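Local coordinates for LPXTG-motif cell wall anchor domain protein (Mobiluncus mulieris, PDB 5U5O) that probably mediates bacterial adhesion as part of a giant cell-wall-anchored protein, this piece holding two Ig-like domains containing intramolecular covalent cross-links, at residues T43-G48 with T138-K143; M99-K104 with L120-Q125; T178-A183 with A192-T197. One frame throughout, in Å; residues are numbered along the deposited sequence.

In the fold
Contacts 1 and 2 lie in the T-Q ester bond domain, with centres 14 Å apart, and share one sheet, because strands 43-52 and 118-127 are neighbours in it. A45 and A47 look outward from that sheet to the hairpin of contact 1, while in contact 2 V122 points, and the carboxylate of E124 turns, toward the second sheet. The two meet directly: the carbonyl O of A47 lies 2.9 Å from N of Q125, a probable backbone hydrogen bond. Contact 3 belongs to the DUF5979 domain at the far end of the elongated chain; its centre is 71 Å from that of contact 1 and 58 Å from that of contact 2.

Contact 1. Residues T43-G48 with T138-K143; sequences TYAIAG and TEVTPK
V140 sets one methyl, CG2, against the methyls of A45 and A47, where a short beta-hairpin lies on the outer surface of an Ig-like beta-sandwich. The hairpin is formed by strands 132-135 and 140-142, while A45 and A47 belong to strand 43-52 of the sandwich. The short strand runs across rather than along its neighbour: the axes stand at 116° and come within 8.8 Å, so contact is concentrated on one side chain. A45 and A47 are two residues apart on an extended strand, and their CB atoms project from the same face toward V140, whereas I46 between them points to the other side of the sheet. Methyl-sized side chains suit this face, for they let the valine come down close to the sheet. V140 suits its place as a branched, purely apolar residue, and W127, Y132 and V135 also pack against it. Its CG1 is anti to the backbone N (chi1 177°), which puts CG2 beside that nitrogen and over the two alanines. CG2 of V140 bridges them, 4.0 Å from CB of A45 and 4.2 Å from CB of A47.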
loop_
_atom_site.group_PDB
_atom_site.type_symbol
_atom_site.label_atom_id
_atom_site.label_comp_id
_atom_site.label_asym_id
_atom_site.label_seq_id
_atom_site.Cartn_x
_atom_site.Cartn_y
_atom_site.Cartn_z
ATOM N N THR A 43 -18.798 30.055 17.488
ATOM C CA THR A 43 -17.554 29.317 17.600
ATOM C C THR A 43 -17.846 27.851 17.858
ATOM O O THR A 43 -18.320 27.486 18.914
ATOM C CB THR A 43 -16.639 29.872 18.706
ATOM O OG1 THR A 43 -16.355 31.237 18.407
ATOM C CG2 THR A 43 -15.323 29.064 18.781
ATOM N N TYR A 44 -17.508 27.025 16.882
ATOM C CA TYR A 44 -17.692 25.585 16.926
ATOM C C TYR A 44 -16.349 24.922 17.207
ATOM O O TYR A 44 -15.271 25.526 16.986
ATOM C CB TYR A 44 -18.167 25.082 15.565
ATOM C CG TYR A 44 -19.506 25.643 15.163
ATOM C CD1 TYR A 44 -19.619 26.900 14.597
ATOM C CD2 TYR A 44 -20.669 24.888 15.289
ATOM C CE1 TYR A 44 -20.858 27.427 14.233
ATOM C CE2 TYR A 44 -21.903 25.400 14.903
ATOM C CZ TYR A 44 -21.990 26.664 14.371
ATOM O OH TYR A 44 -23.197 27.237 14.004
ATOM N N ALA A 45 -16.396 23.696 17.709
ATOM C CA ALA A 45 -15.205 22.839 17.742
ATOM C C ALA A 45 -15.382 21.772 16.684
ATOM O O ALA A 45 -16.465 21.216 16.486
ATOM C CB ALA A 45 -15.003 22.198 19.108
ATOM N N ILE A 46 -14.280 21.475 16.000
ATOM C CA ILE A 46 -14.210 20.390 15.037
ATOM C C ILE A 46 -13.137 19.390 15.423
ATOM O O ILE A 46 -12.071 19.786 15.953
ATOM C CB ILE A 46 -14.038 20.889 13.578
ATOM C CG1 ILE A 46 -12.856 21.853 13.431
ATOM C CG2 ILE A 46 -15.366 21.502 13.111
ATOM C CD1 ILE A 46 -12.543 22.156 11.985
ATOM N N ALA A 47 -13.373 18.121 15.142
ATOM C CA ALA A 47 -12.354 17.072 15.368
ATOM C C ALA A 47 -12.347 16.155 14.199
ATOM O O ALA A 47 -13.410 15.811 13.636
ATOM C CB ALA A 47 -12.676 16.290 16.625
ATOM N N GLY A 48 -11.149 15.721 13.837
ATOM C CA GLY A 48 -10.946 14.735 12.799
ATOM C C GLY A 48 -10.090 13.582 13.304
ATOM O O GLY A 48 -9.215 13.771 14.170
ATOM N N THR A 138 -5.915 17.290 19.943
ATOM C CA THR A 138 -6.309 15.967 19.457
ATOM C C THR A 138 -7.783 15.599 19.645
ATOM O O THR A 138 -8.311 14.869 18.822
ATOM C CB THR A 138 -5.441 14.849 20.092
ATOM O OG1 THR A 138 -5.537 14.914 21.521
ATOM C CG2 THR A 138 -3.966 14.966 19.667
ATOM N N GLU A 139 -8.425 16.057 20.727
ATOM C CA GLU A 139 -9.773 15.607 21.084
ATOM C C GLU A 139 -10.599 16.743 21.650
ATOM O O GLU A 139 -10.055 17.703 22.201
ATOM C CB GLU A 139 -9.709 14.507 22.141
ATOM C CG GLU A 139 -8.944 13.261 21.738
ATOM C CD GLU A 139 -9.016 12.177 22.794
ATOM O OE1 GLU A 139 -8.865 12.497 23.995
ATOM O OE2 GLU A 139 -9.223 11.003 22.426
ATOM N N VAL A 140 -11.912 16.612 21.490
ATOM C CA VAL A 140 -12.890 17.440 22.177
ATOM C C VAL A 140 -13.392 16.638 23.378
ATOM O O VAL A 140 -13.794 15.479 23.230
ATOM C CB VAL A 140 -14.070 17.782 21.239
ATOM C CG1 VAL A 140 -15.146 18.590 21.964
ATOM C CG2 VAL A 140 -13.585 18.540 20.001
ATOM N N THR A 141 -13.374 17.259 24.555
ATOM C CA THR A 141 -13.928 16.660 25.771
ATOM C C THR A 141 -15.382 17.116 25.893
ATOM O O THR A 141 -15.636 18.321 25.922
ATOM C CB THR A 141 -13.155 17.115 27.024
ATOM O OG1 THR A 141 -11.761 16.861 26.832
ATOM C CG2 THR A 141 -13.629 16.372 28.277
ATOM N N PRO A 142 -16.339 16.167 25.965
ATOM C CA PRO A 142 -17.732 16.585 26.152
ATOM C C PRO A 142 -18.038 17.067 27.568
ATOM O O PRO A 142 -17.225 16.899 28.486
ATOM C CB PRO A 142 -18.525 15.311 25.852
ATOM C CG PRO A 142 -17.588 14.194 26.135
ATOM C CD PRO A 142 -16.220 14.707 25.798
ATOM N N LYS A 143 -19.209 17.675 27.722
ATOM C CA LYS A 143 -19.768 17.982 29.032
ATOM C C LYS A 143 -20.643 16.805 29.410
ATOM O O LYS A 143 -21.792 16.718 28.972
ATOM C CB LYS A 143 -20.594 19.257 28.988
ATOM C CG LYS A 143 -19.776 20.488 28.671
ATOM C CD LYS A 143 -20.554 21.746 28.978
ATOM C CE LYS A 143 -19.703 22.972 28.735
ATOM N NZ LYS A 143 -20.508 24.210 28.879
#

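Contact 2. Residues M99-K104 with L120-Q125; sequences MDLTVK and LVVYEQ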
loop_
_atom_site.group_PDB
_atom_site.type_symbol
_atom_site.label_atom_id
_atom_site.label_comp_id
_atom_site.label_asym_id
_atom_site.label_seq_id
_atom_site.Cartn_x
_atom_site.Cartn_y
_atom_site.Cartn_z
ATOM N N MET A 99 -7.838 20.993 8.493
ATOM C CA MET A 99 -6.953 20.503 9.547
ATOM C C MET A 99 -6.034 19.447 8.946
ATOM O O MET A 99 -6.356 18.848 7.923
ATOM C CB MET A 99 -7.702 19.944 10.759
ATOM C CG MET A 99 -9.056 19.281 10.457
ATOM S SD MET A 99 -9.708 18.294 11.830
ATOM C CE MET A 99 -9.680 19.508 13.156
ATOM N N ASP A 100 -4.867 19.261 9.561
ATOM C CA ASP A 100 -3.916 18.243 9.136
ATOM C C ASP A 100 -3.982 17.016 10.024
ATOM O O ASP A 100 -4.093 17.130 11.244
ATOM C CB ASP A 100 -2.495 18.795 9.204
ATOM C CG ASP A 100 -2.181 19.786 8.097
ATOM O OD1 ASP A 100 -2.888 19.866 7.072
ATOM O OD2 ASP A 100 -1.098 20.419 8.215
ATOM N N LEU A 101 -3.899 15.840 9.402
ATOM C CA LEU A 101 -3.823 14.562 10.107
ATOM C C LEU A 101 -2.542 13.854 9.649
ATOM O O LEU A 101 -2.445 13.422 8.496
ATOM C CB LEU A 101 -5.061 13.708 9.797
ATOM C CG LEU A 101 -6.385 14.244 10.358
ATOM C CD1 LEU A 101 -7.561 13.533 9.710
ATOM C CD2 LEU A 101 -6.424 14.078 11.869
ATOM N N THR A 102 -1.567 13.763 10.547
ATOM C CA THR A 102 -0.248 13.261 10.198
ATOM C C THR A 102 -0.063 11.867 10.756
ATOM O O THR A 102 -0.232 11.625 11.947
ATOM C CB THR A 102 0.824 14.249 10.671
ATOM O OG1 THR A 102 0.634 15.483 9.965
ATOM C CG2 THR A 102 2.215 13.738 10.386
ATOM N N VAL A 103 0.292 10.943 9.867
ATOM C CA VAL A 103 0.490 9.543 10.217
ATOM C C VAL A 103 1.936 9.135 9.942
ATOM O O VAL A 103 2.500 9.439 8.883
ATOM C CB VAL A 103 -0.536 8.625 9.490
ATOM C CG1 VAL A 103 -0.515 8.808 7.980
ATOM C CG2 VAL A 103 -0.353 7.170 9.881
ATOM N N LYS A 104 2.528 8.446 10.914
ATOM C CA LYS A 104 3.869 7.901 10.764
ATOM C C LYS A 104 3.828 6.730 9.794
ATOM O O LYS A 104 2.963 5.867 9.902
ATOM C CB LYS A 104 4.425 7.438 12.111
ATOM C CG LYS A 104 4.658 8.573 13.098
ATOM C CD LYS A 104 5.301 8.082 14.390
ATOM C CE LYS A 104 4.377 7.150 15.161
ATOM N NZ LYS A 104 4.824 6.916 16.561
ATOM N N LEU A 120 -7.569 4.028 3.781
ATOM C CA LEU A 120 -7.761 4.940 4.912
ATOM C C LEU A 120 -9.012 5.799 4.755
ATOM O O LEU A 120 -9.449 6.073 3.646
ATOM C CB LEU A 120 -6.555 5.867 5.049
ATOM C CG LEU A 120 -5.188 5.186 5.077
ATOM C CD1 LEU A 120 -4.067 6.214 5.173
ATOM C CD2 LEU A 120 -5.073 4.214 6.238
ATOM N N VAL A 121 -9.499 6.308 5.874
ATOM C CA VAL A 121 -10.668 7.183 5.842
ATOM C C VAL A 121 -10.616 8.158 7.014
ATOM O O VAL A 121 -10.206 7.797 8.111
ATOM C CB VAL A 121 -11.985 6.355 5.791
ATOM C CG1 VAL A 121 -12.150 5.535 7.067
ATOM C CG2 VAL A 121 -13.198 7.241 5.510
ATOM N N VAL A 122 -11.071 9.382 6.746
ATOM C CA VAL A 122 -11.177 10.462 7.727
ATOM C C VAL A 122 -12.625 10.523 8.250
ATOM O O VAL A 122 -13.589 10.433 7.464
ATOM C CB VAL A 122 -10.857 11.803 7.076
ATOM C CG1 VAL A 122 -11.170 12.976 7.997
ATOM C CG2 VAL A 122 -9.389 11.812 6.686
ATOM N N TYR A 123 -12.760 10.591 9.570
ATOM C CA TYR A 123 -14.028 10.844 10.278
ATOM C C TYR A 123 -13.935 12.254 10.837
ATOM O O TYR A 123 -12.841 12.735 11.162
ATOM C CB TYR A 123 -14.146 9.839 11.415
ATOM C CG TYR A 123 -14.718 8.473 11.032
ATOM C CD1 TYR A 123 -14.652 7.968 9.726
ATOM C CD2 TYR A 123 -15.363 7.696 11.999
ATOM C CE1 TYR A 123 -15.202 6.730 9.402
ATOM C CE2 TYR A 123 -15.906 6.459 11.682
ATOM C CZ TYR A 123 -15.824 5.984 10.387
ATOM O OH TYR A 123 -16.371 4.756 10.096
ATOM N N GLU A 124 -15.091 12.928 10.962
ATOM C CA GLU A 124 -15.131 14.315 11.455
ATOM C C GLU A 124 -16.364 14.518 12.325
ATOM O O GLU A 124 -17.439 13.927 12.063
ATOM C CB GLU A 124 -15.187 15.322 10.302
ATOM C CG GLU A 124 -14.829 16.754 10.688
ATOM C CD GLU A 124 -13.321 16.981 10.786
ATOM O OE1 GLU A 124 -12.534 16.132 10.305
ATOM O OE2 GLU A 124 -12.934 17.997 11.388
ATOM N N GLN A 125 -16.217 15.318 13.369
ATOM C CA GLN A 125 -17.369 15.729 14.181
ATOM C C GLN A 125 -17.361 17.230 14.368
ATOM O O GLN A 125 -16.285 17.884 14.443
ATOM C CB GLN A 125 -17.389 15.020 15.534
ATOM C CG GLN A 125 -17.265 13.500 15.455
ATOM C CD GLN A 125 -15.807 13.045 15.284
ATOM O OE1 GLN A 125 -14.920 13.557 15.954
ATOM N NE2 GLN A 125 -15.564 12.110 14.365
#
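L101 and V122 meet across the interior of the Ig-like beta-sandwich, and M99 and E124 form a second pair beside them. Residues 99-104 lie on strand 94-104 of one sheet and residues 120-125 on strand 118-127 of the facing sheet. The backbones stay well apart, the nearest CA atoms being those of L101 and V122 at 8.7 Å, so the two segments meet through side chains, with D31 of strand 26-36 touching both M99 and V122.

The apolar part is carried by a single leucine methyl. CD1 of L101 rests against the fork of V122, 3.9 Å from CG2 and 4.0 Å from CG1, so that both valine methyls share it. Leucine suits the spot because its longer stem crosses most of the gap, and valine because its two methyls form a broad, shallow seat close to their own backbone.

In the other pair a sulfur touches a carboxylate, a van der Waals approach in which the two side chains arrive from opposite directions. E124 starts out across the line of approach, but a bend at chi2 (80°) swings its carboxylate round to M99. Methionine is bent too, at chi3, and its chi1 of 32° is well short of a staggered setting, which suggests some strain. The unbranched, flexible thioether chain can bend to lie against the carboxylate, whose OE2 comes in roughly at right angles to both C-S bonds. Around the carboxylate, OE1 of E124 comes close to OD2 of D31 and lies 3.3 Å from CA of G48, where glycine adds no side chain. On the M99 side, SD lies 3.3 Å from OE2 of E124 and 3.9 Å from OE1.

Contact 3. Residues T178-A183 with A192-T197; sequences TGWEDA and ASYKFT
W180 reaches from its loop to A192 and Y194, and the far end of its indole makes both touches. At the start of the side chain, CB points toward residues 192-197. CG then stands anti to the backbone N (chi1 -166°), extending the indole away from the loop's main chain. The ring's near edge remains with its own loop: OD1 of D182 lies in the ring plane, 3.6 Å from CD1 of W180. Further along the six-membered ring, CE3 is 4.0 Å from the phenol oxygen OH of Y194. The next atom, CZ3, comes to 3.3 Å from the same OH, with the two side chains crossing at a slant and not stacking.

Y194 belongs to the DUF5979 domain, a beta-sandwich of the transthyretin clan, and sits on strand 193-200 of one sheet. Its side chain packs against V177, N288 and F290 of the strands opposite, and K175 makes a cation-pi contact with its ring. Tyrosine suits this position because its ring can pack inside the sandwich while its hydroxyl extends to the end of the domain, where the loop passes over.

CH2, the outermost carbon, completes the indole's reach at 3.9 Å from CB of A192; alanine's single methyl allows the ring to approach so near the backbone. A185 and R189 also touch the indole. Beyond W180 the loop is tied by its own backbone and side chain: N of A183 donates a hydrogen bond of 2.9 Å to OE2 of E181, nearly straight at 165°, meeting that oxygen on its anti side.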
loop_
_atom_site.group_PDB
_atom_site.type_symbol
_atom_site.label_atom_id
_atom_site.label_comp_id
_atom_site.label_asym_id
_atom_site.label_seq_id
_atom_site.Cartn_x
_atom_site.Cartn_y
_atom_site.Cartn_z
ATOM N N THR A 178 25.854 -24.986 -19.802
ATOM C CA THR A 178 27.228 -25.335 -20.186
ATOM C C THR A 178 27.368 -26.835 -20.085
ATOM O O THR A 178 26.648 -27.499 -19.355
ATOM C CB THR A 178 28.279 -24.641 -19.282
ATOM O OG1 THR A 178 28.111 -25.062 -17.927
ATOM C CG2 THR A 178 28.175 -23.146 -19.382
ATOM N N GLY A 179 28.368 -27.375 -20.804
ATOM C CA GLY A 179 28.705 -28.780 -20.663
ATOM C C GLY A 179 27.871 -29.794 -21.425
ATOM O O GLY A 179 28.012 -30.988 -21.187
ATOM N N TRP A 180 27.014 -29.337 -22.334
ATOM C CA TRP A 180 26.170 -30.239 -23.141
ATOM C C TRP A 180 27.029 -31.243 -23.911
ATOM O O TRP A 180 28.107 -30.876 -24.417
ATOM C CB TRP A 180 25.328 -29.440 -24.139
ATOM C CG TRP A 180 24.235 -30.227 -24.759
ATOM C CD1 TRP A 180 24.262 -30.899 -25.934
ATOM C CD2 TRP A 180 22.910 -30.381 -24.243
ATOM N NE1 TRP A 180 23.062 -31.506 -26.172
ATOM C CE2 TRP A 180 22.209 -31.194 -25.149
ATOM C CE3 TRP A 180 22.250 -29.936 -23.083
ATOM C CZ2 TRP A 180 20.870 -31.557 -24.944
ATOM C CZ3 TRP A 180 20.926 -30.296 -22.876
ATOM C CH2 TRP A 180 20.250 -31.094 -23.802
ATOM N N GLU A 181 26.615 -32.499 -24.014
ATOM C CA GLU A 181 27.354 -33.500 -24.809
ATOM C C GLU A 181 26.337 -34.283 -25.655
ATOM O O GLU A 181 25.476 -34.983 -25.108
ATOM C CB GLU A 181 28.132 -34.454 -23.904
ATOM C CG GLU A 181 28.839 -35.611 -24.616
ATOM C CD GLU A 181 29.578 -35.206 -25.881
ATOM O OE1 GLU A 181 30.473 -34.332 -25.788
ATOM O OE2 GLU A 181 29.256 -35.776 -26.958
ATOM N N ASP A 182 26.434 -34.150 -26.976
ATOM C CA ASP A 182 25.510 -34.837 -27.903
ATOM C C ASP A 182 25.518 -36.357 -27.720
ATOM O O ASP A 182 24.523 -36.998 -27.976
ATOM C CB ASP A 182 25.885 -34.563 -29.366
ATOM C CG ASP A 182 25.790 -33.119 -29.747
ATOM O OD1 ASP A 182 25.115 -32.336 -29.067
ATOM O OD2 ASP A 182 26.382 -32.743 -30.778
ATOM N N ALA A 183 26.640 -36.955 -27.316
ATOM C CA ALA A 183 26.675 -38.415 -27.138
ATOM C C ALA A 183 25.683 -38.913 -26.116
ATOM O O ALA A 183 25.195 -40.021 -26.234
ATOM C CB ALA A 183 28.070 -38.898 -26.769
ATOM N N ALA A 192 15.727 -28.389 -25.557
ATOM C CA ALA A 192 15.657 -28.737 -24.155
ATOM C C ALA A 192 14.811 -27.683 -23.437
ATOM O O ALA A 192 14.918 -26.486 -23.713
ATOM C CB ALA A 192 17.047 -28.805 -23.543
ATOM N N SER A 193 13.958 -28.161 -22.535
ATOM C CA SER A 193 13.007 -27.329 -21.830
ATOM C C SER A 193 13.154 -27.515 -20.332
ATOM O O SER A 193 13.049 -28.630 -19.841
ATOM C CB SER A 193 11.611 -27.739 -22.264
ATOM O OG SER A 193 10.603 -27.088 -21.530
ATOM N N TYR A 194 13.459 -26.431 -19.628
ATOM C CA TYR A 194 13.823 -26.482 -18.226
ATOM C C TYR A 194 12.685 -25.905 -17.388
ATOM O O TYR A 194 12.283 -24.757 -17.580
ATOM C CB TYR A 194 15.138 -25.716 -18.015
ATOM C CG TYR A 194 16.300 -26.240 -18.893
ATOM C CD1 TYR A 194 16.983 -27.398 -18.535
ATOM C CD2 TYR A 194 16.588 -25.653 -20.116
ATOM C CE1 TYR A 194 18.020 -27.889 -19.324
ATOM C CE2 TYR A 194 17.665 -26.131 -20.907
ATOM C CZ TYR A 194 18.310 -27.281 -20.511
ATOM O OH TYR A 194 19.376 -27.825 -21.250
ATOM N N LYS A 195 12.202 -26.721 -16.466
ATOM C CA LYS A 195 10.997 -26.383 -15.710
ATOM C C LYS A 195 11.342 -25.716 -14.399
ATOM O O LYS A 195 12.169 -26.228 -13.637
ATOM C CB LYS A 195 10.183 -27.627 -15.425
ATOM C CG LYS A 195 8.906 -27.346 -14.665
ATOM C CD LYS A 195 8.203 -28.634 -14.297
ATOM C CE LYS A 195 7.071 -28.406 -13.306
ATOM N NZ LYS A 195 6.302 -29.662 -13.086
ATOM N N PHE A 196 10.667 -24.598 -14.123
ATOM C CA PHE A 196 10.873 -23.829 -12.924
ATOM C C PHE A 196 9.557 -23.540 -12.221
ATOM O O PHE A 196 8.489 -23.430 -12.851
ATOM C CB PHE A 196 11.537 -22.495 -13.228
ATOM C CG PHE A 196 12.985 -22.639 -13.587
ATOM C CD1 PHE A 196 13.959 -22.622 -12.604
ATOM C CD2 PHE A 196 13.364 -22.811 -14.905
ATOM C CE1 PHE A 196 15.302 -22.766 -12.934
ATOM C CE2 PHE A 196 14.706 -22.973 -15.243
ATOM C CZ PHE A 196 15.666 -22.925 -14.248
ATOM N N THR A 197 9.659 -23.395 -10.909
ATOM C CA THR A 197 8.577 -22.897 -10.067
ATOM C C THR A 197 9.114 -21.780 -9.215
ATOM O O THR A 197 10.137 -21.953 -8.528
ATOM C CB THR A 197 8.008 -24.021 -9.187
ATOM O OG1 THR A 197 7.644 -25.113 -10.025
ATOM C CG2 THR A 197 6.795 -23.571 -8.422
#